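Local structure of probable mannosyltransferase KTR4 (Saccharomyces cerevisiae, 5A07) at residues B[188-199]-B[346-354]; B[292-300]-B[310-318]. The protein is a probable fungal mannosyltransferase of the GT-A fold class that holds guanosine-5'-diphosphate and a manganese ion in its lumenal part. One frame throughout, in Å; residues are numbered along the deposited sequence.

Contact 1: residues B[188-199]-B[346-354]; sequences EMDKMSKENIQY and GFYYERWGD. With GDP (guanosine-5'-diphosphate), chain F.
At the rim of the guanosine-5'-diphosphate pocket, Gln198 and Tyr199 meet Arg351, and behind them the end of helix 182-194 packs on the turn that follows the short helix 346-349. Arg351 NH1 gives a hydrogen bond to Gln198 O (3.0 Å, 160° at the hydrogen). The oxygen lies in the guanidinium plane, at its edge, while the nitrogen is tilted from the carbonyl plane. Arg351 CD also lies 3.4 Å from Gln198 O, the chain being bent at chi2 and chi3. Tyr199 CD2, at the ring edge, is 4.1 Å from Arg351 NH1, with ring and guanidinium planes 49° apart. Tyr199 OH donates to GDP O1B at 2.7 Å; in this GT-A fold Tyr205, whose ring stacks on Tyr199, also bonds the nucleotide. The helix gets to this pocket segment through a Schellman motif at Asn196, which has positive phi. One and two turns before it, two methionines point methyl groups at backbone. Met189, bent at chi2 and chi3, puts CE among three carbonyl oxygens, those of Tyr348, Tyr349 and Glu350, the closest being Tyr349 O at 3.4 Å. Met192 crosses Arg351 at about a right angle, SD 3.9 Å from Arg351 CB, and its CE meets Glu350 CA at 3.8 Å. Glu188 CB closes the far end against Tyr349 O.

Contact 2: residues B[292-300]-B[310-318]; sequences AFAWLKDNS and QGYSTCHFW. With ACT (acetate ion), chain H.
Helix 293-297 sits on the chain that leads from Gly311 into strand 316-317, a short strand of the mixed central sheet of this GT-A fold, and an ST turn at Ser313 lies where the two backbones come closest. Hydrogen bonds take up the carbonyls of Trp295 and Leu296. Ser313 OG donates to Trp295 O (2.8 Å) in the carbonyl plane, on a lone pair, and Ser313 N donates to Leu296 O (2.8 Å, 168° at the hydrogen). With chi1 at 62°, the hydroxyl stands between backbone N and carbonyl carbon, where it can also accept from Cys315 N to close the turn. Leu296 O has further company: Tyr312 CA makes a CH...O contact with it, and the Tyr312 ring presents its edge. Tyr312 OH donates a hydrogen bond to Cys315 O, from above the carbonyl plane.

The aromatic contacts centre on Trp295. With CG anti to the backbone N (chi1 -178°), its indole reaches along 315-317, and Cys315 CB lies over one face of the five-membered ring of Trp295, a CH-pi contact 3.8 Å from the centroid. The sulfur, in a disulfide with Cys417, lies obliquely to that ring. Farther out, the six-membered ring of Trp295 makes an offset stack with Phe317 (centroids 4.5 Å apart, planes at 26°), with CH2 over the phenyl face. Trp295 NE1 is hydrogen-bonded to Asn261 OD1 of strand 256-262, the strand that pairs with 316-317.

Lys297, whose chain bends at chi2 and chi3, gives the remaining polar contact. Leu53 O and Tyr306 OH also hold its ammonium group, and Lys297 NZ donates to OXT of an acetate ion, probably from the crystallisation liquor, at 2.9 Å. Lys297 NZ donates a hydrogen bond to Gly311 O at 2.7 Å, on a lone pair in the carbonyl plane.

Followed from the N terminus, the chain reaches contact 1 first, as helix 182-194 ends and runs into 195-199, and does not return to it until 346-354, 147 residues later. Contact 2 opens and closes within that long excursion: residues 292-300 and 310-318 bracket a short loop holding helix 303-308, so the smaller closure is enclosed by the larger and the two do not cross. Contact 1 joins helix 182-194 and the nucleotide pocket to helix 346-349, whereas contact 2 joins helix 293-297 to the central sheet. Their centres are 21 Å apart and their nearest atoms about 6 Å; helix 354-365, starting in contact 1, packs against Leu296 and His316 of contact 2.

Contact 1: residues B[188-199]-B[346-354]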
loop_
_atom_site.group_PDB
_atom_site.type_symbol
_atom_site.label_atom_id
_atom_site.label_comp_id
_atom_site.label_asym_id
_atom_site.label_seq_id
_atom_site.Cartn_x
_atom_site.Cartn_y
_atom_site.Cartn_z
ATOM N N GLU B 188 12.966 24.156 2.495
ATOM C CA GLU B 188 13.123 22.699 2.777
ATOM C C GLU B 188 13.226 21.876 1.494
ATOM O O GLU B 188 14.086 20.984 1.383
ATOM C CB GLU B 188 11.988 22.153 3.619
ATOM C CG GLU B 188 11.822 22.798 4.971
ATOM C CD GLU B 188 12.919 22.524 5.965
ATOM O OE1 GLU B 188 13.931 21.853 5.598
ATOM O OE2 GLU B 188 12.720 23.020 7.115
ATOM N N MET B 189 12.380 22.184 0.503
ATOM C CA MET B 189 12.372 21.414 -0.723
ATOM C C MET B 189 13.569 21.751 -1.624
ATOM O O MET B 189 14.108 20.869 -2.297
ATOM C CB MET B 189 11.013 21.493 -1.402
ATOM C CG MET B 189 9.872 20.832 -0.610
ATOM S SD MET B 189 10.266 19.073 -0.276
ATOM C CE MET B 189 10.519 19.171 1.501
ATOM N N ASP B 190 14.101 22.979 -1.522
ATOM C CA ASP B 190 15.461 23.244 -2.095
ATOM C C ASP B 190 16.527 22.343 -1.529
ATOM O O ASP B 190 17.208 21.624 -2.284
ATOM C CB ASP B 190 15.917 24.704 -1.947
ATOM C CG ASP B 190 15.428 25.568 -3.075
ATOM O OD1 ASP B 190 15.298 25.095 -4.234
ATOM O OD2 ASP B 190 15.121 26.725 -2.788
ATOM N N LYS B 191 16.684 22.346 -0.214
ATOM C CA LYS B 191 17.658 21.437 0.409
ATOM C C LYS B 191 17.438 20.014 -0.082
ATOM O O LYS B 191 18.372 19.340 -0.568
ATOM C CB LYS B 191 17.559 21.455 1.930
ATOM C CG LYS B 191 18.408 22.506 2.604
ATOM C CD LYS B 191 18.172 22.522 4.113
ATOM C CE LYS B 191 16.770 23.043 4.416
ATOM N NZ LYS B 191 16.535 23.517 5.811
ATOM N N MET B 192 16.187 19.565 0.007
ATOM C CA MET B 192 15.847 18.213 -0.386
ATOM C C MET B 192 16.198 17.904 -1.875
ATOM O O MET B 192 16.718 16.844 -2.176
ATOM C CB MET B 192 14.381 17.922 0.000
ATOM C CG MET B 192 14.151 16.463 0.279
ATOM S SD MET B 192 12.501 15.995 0.797
ATOM C CE MET B 192 12.583 16.199 2.556
ATOM N N SER B 193 15.977 18.832 -2.801
ATOM C CA SER B 193 16.344 18.584 -4.211
ATOM C C SER B 193 17.860 18.403 -4.442
ATOM O O SER B 193 18.251 17.666 -5.362
ATOM C CB SER B 193 15.823 19.711 -5.091
ATOM O OG SER B 193 16.564 20.875 -4.817
ATOM N N LYS B 194 18.702 19.044 -3.608
ATOM C CA LYS B 194 20.170 18.857 -3.669
ATOM C C LYS B 194 20.526 17.431 -3.336
ATOM O O LYS B 194 21.467 16.879 -3.906
ATOM C CB LYS B 194 20.935 19.750 -2.702
ATOM C CG LYS B 194 20.848 21.242 -2.959
ATOM C CD LYS B 194 21.849 21.984 -2.048
ATOM C CE LYS B 194 21.250 23.175 -1.304
ATOM N NZ LYS B 194 20.402 24.068 -2.144
ATOM N N GLU B 195 19.751 16.830 -2.436
ATOM C CA GLU B 195 19.881 15.406 -2.138
ATOM C C GLU B 195 19.248 14.554 -3.231
ATOM O O GLU B 195 19.213 13.340 -3.128
ATOM C CB GLU B 195 19.205 15.066 -0.808
ATOM C CG GLU B 195 19.662 15.843 0.414
ATOM C CD GLU B 195 21.149 16.080 0.377
ATOM O OE1 GLU B 195 21.903 15.069 0.373
ATOM O OE2 GLU B 195 21.544 17.267 0.293
ATOM N N ASN B 196 18.758 15.180 -4.292
ATOM C CA ASN B 196 18.134 14.442 -5.338
ATOM C C ASN B 196 16.913 13.603 -4.937
ATOM O O ASN B 196 16.714 12.519 -5.426
ATOM C CB ASN B 196 19.194 13.584 -6.001
ATOM C CG ASN B 196 19.492 14.079 -7.361
ATOM O OD1 ASN B 196 20.188 15.067 -7.516
ATOM N ND2 ASN B 196 18.881 13.463 -8.354
ATOM N N ILE B 197 16.080 14.126 -4.064
ATOM C CA ILE B 197 14.874 13.401 -3.698
ATOM C C ILE B 197 13.835 13.663 -4.761
ATOM O O ILE B 197 13.416 14.792 -4.968
ATOM C CB ILE B 197 14.366 13.817 -2.328
ATOM C CG1 ILE B 197 15.117 13.051 -1.247
ATOM C CG2 ILE B 197 12.920 13.433 -2.136
ATOM C CD1 ILE B 197 16.431 13.621 -0.869
ATOM N N GLN B 198 13.406 12.593 -5.410
ATOM C CA GLN B 198 12.393 12.674 -6.413
ATOM C C GLN B 198 11.094 13.377 -5.931
ATOM O O GLN B 198 10.570 13.127 -4.814
ATOM C CB GLN B 198 12.064 11.281 -6.912
ATOM C CG GLN B 198 11.323 11.352 -8.222
ATOM C CD GLN B 198 10.788 10.014 -8.676
ATOM O OE1 GLN B 198 10.453 9.137 -7.867
ATOM N NE2 GLN B 198 10.645 9.871 -9.984
ATOM N N TYR B 199 10.631 14.285 -6.777
ATOM C CA TYR B 199 9.425 15.090 -6.624
ATOM C C TYR B 199 9.484 16.073 -5.496
ATOM O O TYR B 199 8.442 16.597 -5.080
ATOM C CB TYR B 199 8.198 14.237 -6.336
ATOM C CG TYR B 199 7.883 13.109 -7.281
ATOM C CD1 TYR B 199 7.555 13.334 -8.630
ATOM C CD2 TYR B 199 7.845 11.804 -6.798
ATOM C CE1 TYR B 199 7.229 12.278 -9.473
ATOM C CE2 TYR B 199 7.526 10.740 -7.626
ATOM C CZ TYR B 199 7.191 10.961 -8.940
ATOM O OH TYR B 199 6.866 9.829 -9.694
ATOM N N GLY B 346 4.487 17.632 8.094
ATOM C CA GLY B 346 5.505 16.870 7.320
ATOM C C GLY B 346 5.118 16.429 5.882
ATOM O O GLY B 346 6.000 16.101 5.104
ATOM N N PHE B 347 3.843 16.463 5.519
ATOM C CA PHE B 347 3.497 16.288 4.106
ATOM C C PHE B 347 4.148 17.355 3.207
ATOM O O PHE B 347 4.374 17.098 2.039
ATOM C CB PHE B 347 2.015 16.258 3.872
ATOM C CG PHE B 347 1.333 15.016 4.404
ATOM C CD1 PHE B 347 1.677 13.769 3.892
ATOM C CD2 PHE B 347 0.383 15.092 5.384
ATOM C CE1 PHE B 347 1.042 12.618 4.382
ATOM C CE2 PHE B 347 -0.237 13.968 5.897
ATOM C CZ PHE B 347 0.114 12.723 5.380
ATOM N N TYR B 348 4.509 18.512 3.789
ATOM C CA TYR B 348 5.067 19.626 3.022
ATOM C C TYR B 348 6.494 19.991 3.414
ATOM O O TYR B 348 7.341 20.184 2.538
ATOM C CB TYR B 348 4.080 20.843 3.098
ATOM C CG TYR B 348 2.740 20.557 2.439
ATOM C CD1 TYR B 348 2.607 20.579 1.061
ATOM C CD2 TYR B 348 1.643 20.230 3.169
ATOM C CE1 TYR B 348 1.381 20.317 0.461
ATOM C CE2 TYR B 348 0.420 19.976 2.558
ATOM C CZ TYR B 348 0.317 19.992 1.216
ATOM O OH TYR B 348 -0.867 19.696 0.637
ATOM N N TYR B 349 6.787 20.018 4.709
ATOM C CA TYR B 349 8.156 20.292 5.162
ATOM C C TYR B 349 9.108 19.130 4.948
ATOM O O TYR B 349 10.375 19.330 4.852
ATOM C CB TYR B 349 8.129 20.642 6.637
ATOM C CG TYR B 349 7.275 21.888 6.950
ATOM C CD1 TYR B 349 7.347 23.053 6.145
ATOM C CD2 TYR B 349 6.395 21.907 8.038
ATOM C CE1 TYR B 349 6.551 24.186 6.425
ATOM C CE2 TYR B 349 5.633 23.027 8.321
ATOM C CZ TYR B 349 5.710 24.161 7.516
ATOM O OH TYR B 349 4.942 25.237 7.823
ATOM N N GLU B 350 8.531 17.912 4.836
ATOM C CA GLU B 350 9.292 16.789 4.388
ATOM C C GLU B 350 8.543 16.263 3.152
ATOM O O GLU B 350 7.839 17.034 2.509
ATOM C CB GLU B 350 9.399 15.817 5.557
ATOM C CG GLU B 350 10.205 16.424 6.722
ATOM C CD GLU B 350 10.347 15.538 7.972
ATOM O OE1 GLU B 350 10.142 14.266 7.946
ATOM O OE2 GLU B 350 10.608 16.138 9.015
ATOM N N ARG B 351 8.694 14.990 2.782
ATOM C CA ARG B 351 8.005 14.493 1.580
ATOM C C ARG B 351 7.333 13.183 1.979
ATOM O O ARG B 351 7.552 12.123 1.366
ATOM C CB ARG B 351 8.956 14.364 0.364
ATOM C CG ARG B 351 8.196 14.579 -1.015
ATOM C CD ARG B 351 8.562 13.555 -2.060
ATOM N NE ARG B 351 8.220 12.236 -1.514
ATOM C CZ ARG B 351 8.626 11.057 -1.998
ATOM N NH1 ARG B 351 9.338 11.007 -3.077
ATOM N NH2 ARG B 351 8.266 9.904 -1.388
ATOM N N TRP B 352 6.518 13.234 3.006
ATOM C CA TRP B 352 5.962 12.018 3.525
ATOM C C TRP B 352 4.988 11.396 2.495
ATOM O O TRP B 352 4.000 12.030 2.126
ATOM C CB TRP B 352 5.193 12.296 4.805
ATOM C CG TRP B 352 5.996 12.728 5.993
ATOM C CD1 TRP B 352 7.329 12.730 6.109
ATOM C CD2 TRP B 352 5.475 13.255 7.226
ATOM N NE1 TRP B 352 7.687 13.174 7.349
ATOM C CE2 TRP B 352 6.560 13.521 8.044
ATOM C CE3 TRP B 352 4.193 13.518 7.710
ATOM C CZ2 TRP B 352 6.426 14.045 9.337
ATOM C CZ3 TRP B 352 4.058 14.066 9.005
ATOM C CH2 TRP B 352 5.171 14.308 9.789
ATOM N N GLY B 353 5.255 10.161 2.063
ATOM C CA GLY B 353 4.375 9.422 1.159
ATOM C C GLY B 353 3.177 8.805 1.841
ATOM O O GLY B 353 3.195 8.509 3.052
ATOM N N ASP B 354 2.122 8.603 1.074
ATOM C CA ASP B 354 0.962 7.884 1.588
ATOM C C ASP B 354 1.318 6.439 2.040
ATOM O O ASP B 354 0.716 5.918 2.951
ATOM C CB ASP B 354 -0.204 7.891 0.653
ATOM C CG ASP B 354 0.090 7.206 -0.691
ATOM O OD1 ASP B 354 0.725 7.796 -1.560
ATOM O OD2 ASP B 354 -0.357 6.066 -0.838
HETATM P PB GDP F . 4.417 7.372 -8.015
HETATM O O1B GDP F . 5.576 7.646 -8.898
HETATM O O2B GDP F . 4.543 7.608 -6.623
HETATM O O3B GDP F . 3.719 6.120 -8.389
HETATM O O3A GDP F . 3.481 8.648 -8.375
HETATM P PA GDP F . 2.342 8.858 -9.459
HETATM O O1A GDP F . 2.557 10.032 -10.312
HETATM O O2A GDP F . 1.908 7.656 -10.191
HETATM O "O5'" GDP F . 1.155 9.288 -8.512
HETATM C "C5'" GDP F . 0.304 8.462 -7.707
HETATM C "C4'" GDP F . -1.142 8.454 -8.173
HETATM O "O4'" GDP F . -1.652 9.783 -8.010
HETATM C "C3'" GDP F . -1.342 8.067 -9.629
HETATM O "O3'" GDP F . -2.639 7.436 -9.764
HETATM C "C2'" GDP F . -1.292 9.427 -10.344
HETATM O "O2'" GDP F . -2.055 9.429 -11.543
HETATM C "C1'" GDP F . -1.956 10.285 -9.326
HETATM N N9 GDP F . -1.485 11.691 -9.316
HETATM C C8 GDP F . -0.247 12.176 -9.040
HETATM N N7 GDP F . -0.279 13.569 -9.084
HETATM C C5 GDP F . -1.568 13.928 -9.372
HETATM C C6 GDP F . -2.264 15.217 -9.544
HETATM O O6 GDP F . -1.521 16.239 -9.392
HETATM N N1 GDP F . -3.568 15.187 -9.852
HETATM C C2 GDP F . -4.264 14.002 -10.035
HETATM N N2 GDP F . -5.554 14.046 -10.348
HETATM N N3 GDP F . -3.662 12.782 -9.891
HETATM C C4 GDP F . -2.372 12.710 -9.513
#

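Contact 2: residues B[292-300]-B[310-318]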
loop_
_atom_site.group_PDB
_atom_site.type_symbol
_atom_site.label_atom_id
_atom_site.label_comp_id
_atom_site.label_asym_id
_atom_site.label_seq_id
_atom_site.Cartn_x
_atom_site.Cartn_y
_atom_site.Cartn_z
ATOM N N ALA B 292 2.262 -5.167 13.781
ATOM C CA ALA B 292 3.427 -5.643 13.054
ATOM C C ALA B 292 4.694 -4.971 13.526
ATOM O O ALA B 292 5.376 -4.312 12.776
ATOM C CB ALA B 292 3.220 -5.448 11.567
ATOM N N PHE B 293 5.040 -5.139 14.807
ATOM C CA PHE B 293 6.107 -4.350 15.391
ATOM C C PHE B 293 7.492 -4.723 14.938
ATOM O O PHE B 293 8.308 -3.860 14.734
ATOM C CB PHE B 293 6.030 -4.414 16.930
ATOM C CG PHE B 293 4.692 -4.017 17.461
ATOM C CD1 PHE B 293 4.164 -2.770 17.202
ATOM C CD2 PHE B 293 3.955 -4.893 18.233
ATOM C CE1 PHE B 293 2.906 -2.403 17.689
ATOM C CE2 PHE B 293 2.717 -4.515 18.732
ATOM C CZ PHE B 293 2.181 -3.276 18.429
ATOM N N ALA B 294 7.766 -6.016 14.738
ATOM C CA ALA B 294 9.038 -6.407 14.261
ATOM C C ALA B 294 9.356 -5.825 12.845
ATOM O O ALA B 294 10.479 -5.371 12.550
ATOM C CB ALA B 294 9.117 -7.926 14.288
ATOM N N TRP B 295 8.365 -5.838 11.998
ATOM C CA TRP B 295 8.486 -5.286 10.638
ATOM C C TRP B 295 8.860 -3.821 10.645
ATOM O O TRP B 295 9.699 -3.398 9.842
ATOM C CB TRP B 295 7.161 -5.482 9.923
ATOM C CG TRP B 295 7.020 -5.055 8.514
ATOM C CD1 TRP B 295 7.695 -5.526 7.442
ATOM C CD2 TRP B 295 6.091 -4.097 7.997
ATOM N NE1 TRP B 295 7.261 -4.918 6.293
ATOM C CE2 TRP B 295 6.251 -4.067 6.602
ATOM C CE3 TRP B 295 5.166 -3.271 8.560
ATOM C CZ2 TRP B 295 5.521 -3.220 5.787
ATOM C CZ3 TRP B 295 4.402 -2.460 7.743
ATOM C CH2 TRP B 295 4.594 -2.441 6.368
ATOM N N LEU B 296 8.313 -3.030 11.561
ATOM C CA LEU B 296 8.723 -1.627 11.736
ATOM C C LEU B 296 10.164 -1.431 12.304
ATOM O O LEU B 296 10.792 -0.414 12.079
ATOM C CB LEU B 296 7.779 -0.936 12.673
ATOM C CG LEU B 296 6.300 -0.985 12.313
ATOM C CD1 LEU B 296 5.458 -0.324 13.361
ATOM C CD2 LEU B 296 6.116 -0.281 10.949
ATOM N N LYS B 297 10.701 -2.423 12.991
ATOM C CA LYS B 297 11.936 -2.268 13.754
ATOM C C LYS B 297 13.101 -3.055 13.205
ATOM O O LYS B 297 14.173 -3.027 13.791
ATOM C CB LYS B 297 11.686 -2.690 15.197
ATOM C CG LYS B 297 10.612 -1.953 15.914
ATOM C CD LYS B 297 10.836 -0.466 16.050
ATOM C CE LYS B 297 12.192 -0.140 16.669
ATOM N NZ LYS B 297 12.380 1.359 16.890
ATOM N N ASP B 298 12.959 -3.686 12.031
ATOM C CA ASP B 298 13.995 -4.497 11.468
ATOM C C ASP B 298 15.102 -3.655 10.903
ATOM O O ASP B 298 14.957 -2.991 9.843
ATOM C CB ASP B 298 13.482 -5.451 10.363
ATOM C CG ASP B 298 14.492 -6.546 10.031
ATOM O OD1 ASP B 298 15.663 -6.461 10.480
ATOM O OD2 ASP B 298 14.186 -7.449 9.206
ATOM N N ASN B 299 16.269 -3.725 11.551
ATOM C CA ASN B 299 17.390 -2.885 11.188
ATOM C C ASN B 299 18.451 -3.668 10.475
ATOM O O ASN B 299 19.514 -3.128 10.118
ATOM C CB ASN B 299 18.012 -2.250 12.461
ATOM C CG ASN B 299 18.410 -3.292 13.494
ATOM O OD1 ASN B 299 17.646 -4.178 13.824
ATOM N ND2 ASN B 299 19.602 -3.158 14.027
ATOM N N SER B 300 18.182 -4.929 10.176
ATOM C CA SER B 300 19.253 -5.794 9.719
ATOM C C SER B 300 19.663 -5.757 8.244
ATOM O O SER B 300 20.803 -6.140 7.921
ATOM C CB SER B 300 18.956 -7.243 10.122
ATOM O OG SER B 300 17.784 -7.770 9.531
ATOM N N GLN B 310 15.850 7.239 13.110
ATOM C CA GLN B 310 15.898 7.043 14.554
ATOM C C GLN B 310 14.863 6.048 15.030
ATOM O O GLN B 310 14.153 6.274 16.009
ATOM C CB GLN B 310 15.746 8.388 15.296
ATOM C CG GLN B 310 16.899 9.380 15.034
ATOM C CD GLN B 310 16.606 10.728 15.681
ATOM O OE1 GLN B 310 16.625 10.864 16.894
ATOM N NE2 GLN B 310 16.208 11.689 14.872
ATOM N N GLY B 311 14.783 4.911 14.318
ATOM C CA GLY B 311 14.026 3.776 14.837
ATOM C C GLY B 311 13.034 3.081 13.905
ATOM O O GLY B 311 12.331 2.203 14.363
ATOM N N TYR B 312 12.986 3.460 12.623
ATOM C CA TYR B 312 12.000 2.886 11.688
ATOM C C TYR B 312 12.728 2.237 10.543
ATOM O O TYR B 312 13.587 2.832 9.895
ATOM C CB TYR B 312 11.066 3.977 11.166
ATOM C CG TYR B 312 10.053 3.597 10.082
ATOM C CD1 TYR B 312 9.451 2.350 10.024
ATOM C CD2 TYR B 312 9.609 4.569 9.183
ATOM C CE1 TYR B 312 8.502 2.051 9.014
ATOM C CE2 TYR B 312 8.674 4.264 8.197
ATOM C CZ TYR B 312 8.128 3.001 8.119
ATOM O OH TYR B 312 7.187 2.747 7.130
ATOM N N SER B 313 12.397 0.983 10.280
ATOM C CA SER B 313 13.005 0.256 9.166
ATOM C C SER B 313 12.803 0.926 7.816
ATOM O O SER B 313 13.587 0.737 6.920
ATOM C CB SER B 313 12.389 -1.175 9.112
ATOM O OG SER B 313 10.960 -1.077 8.865
ATOM N N THR B 314 11.723 1.666 7.736
ATOM C CA THR B 314 11.149 2.304 6.533
ATOM C C THR B 314 10.389 1.329 5.686
ATOM O O THR B 314 9.905 1.680 4.592
ATOM C CB THR B 314 12.131 3.150 5.711
ATOM O OG1 THR B 314 13.022 2.297 4.988
ATOM C CG2 THR B 314 12.913 4.053 6.601
ATOM N N CYS B 315 10.175 0.097 6.177
ATOM C CA CYS B 315 9.339 -0.856 5.408
ATOM C C CYS B 315 7.897 -0.367 5.323
ATOM O O CYS B 315 7.333 0.187 6.271
ATOM C CB CYS B 315 9.389 -2.236 6.031
ATOM S SG CYS B 315 11.036 -2.950 5.867
ATOM N N HIS B 316 7.300 -0.535 4.121
ATOM C CA HIS B 316 5.954 -0.143 3.879
ATOM C C HIS B 316 5.297 -0.993 2.799
ATOM O O HIS B 316 5.983 -1.542 1.941
ATOM C CB HIS B 316 5.902 1.363 3.530
ATOM C CG HIS B 316 6.642 1.721 2.279
ATOM N ND1 HIS B 316 8.018 1.899 2.228
ATOM C CD2 HIS B 316 6.200 1.885 1.023
ATOM C CE1 HIS B 316 8.366 2.183 0.989
ATOM N NE2 HIS B 316 7.284 2.198 0.243
ATOM N N PHE B 317 3.981 -1.076 2.844
ATOM C CA PHE B 317 3.225 -1.688 1.743
ATOM C C PHE B 317 3.320 -0.695 0.593
ATOM O O PHE B 317 3.166 0.499 0.799
ATOM C CB PHE B 317 1.781 -1.916 2.120
ATOM C CG PHE B 317 1.637 -2.640 3.431
ATOM C CD1 PHE B 317 2.072 -3.955 3.529
ATOM C CD2 PHE B 317 1.092 -2.018 4.541
ATOM C CE1 PHE B 317 2.047 -4.625 4.758
ATOM C CE2 PHE B 317 1.026 -2.681 5.734
ATOM C CZ PHE B 317 1.500 -3.977 5.838
ATOM N N TRP B 318 3.510 -1.209 -0.617
ATOM C CA TRP B 318 3.680 -0.324 -1.769
ATOM C C TRP B 318 2.352 -0.002 -2.387
ATOM O O TRP B 318 1.831 -0.742 -3.258
ATOM C CB TRP B 318 4.592 -0.986 -2.775
ATOM C CG TRP B 318 5.310 0.041 -3.675
ATOM C CD1 TRP B 318 5.702 1.289 -3.343
ATOM C CD2 TRP B 318 5.721 -0.185 -5.005
ATOM N NE1 TRP B 318 6.377 1.877 -4.433
ATOM C CE2 TRP B 318 6.389 0.977 -5.452
ATOM C CE3 TRP B 318 5.554 -1.236 -5.891
ATOM C CZ2 TRP B 318 6.863 1.093 -6.735
ATOM C CZ3 TRP B 318 6.102 -1.122 -7.160
ATOM C CH2 TRP B 318 6.755 0.018 -7.546
HETATM C C ACT H . 15.441 3.024 18.593
HETATM O O ACT H . 16.290 2.246 18.078
HETATM O OXT ACT H . 14.192 2.892 18.508
HETATM C CH3 ACT H . 15.953 4.225 19.381
#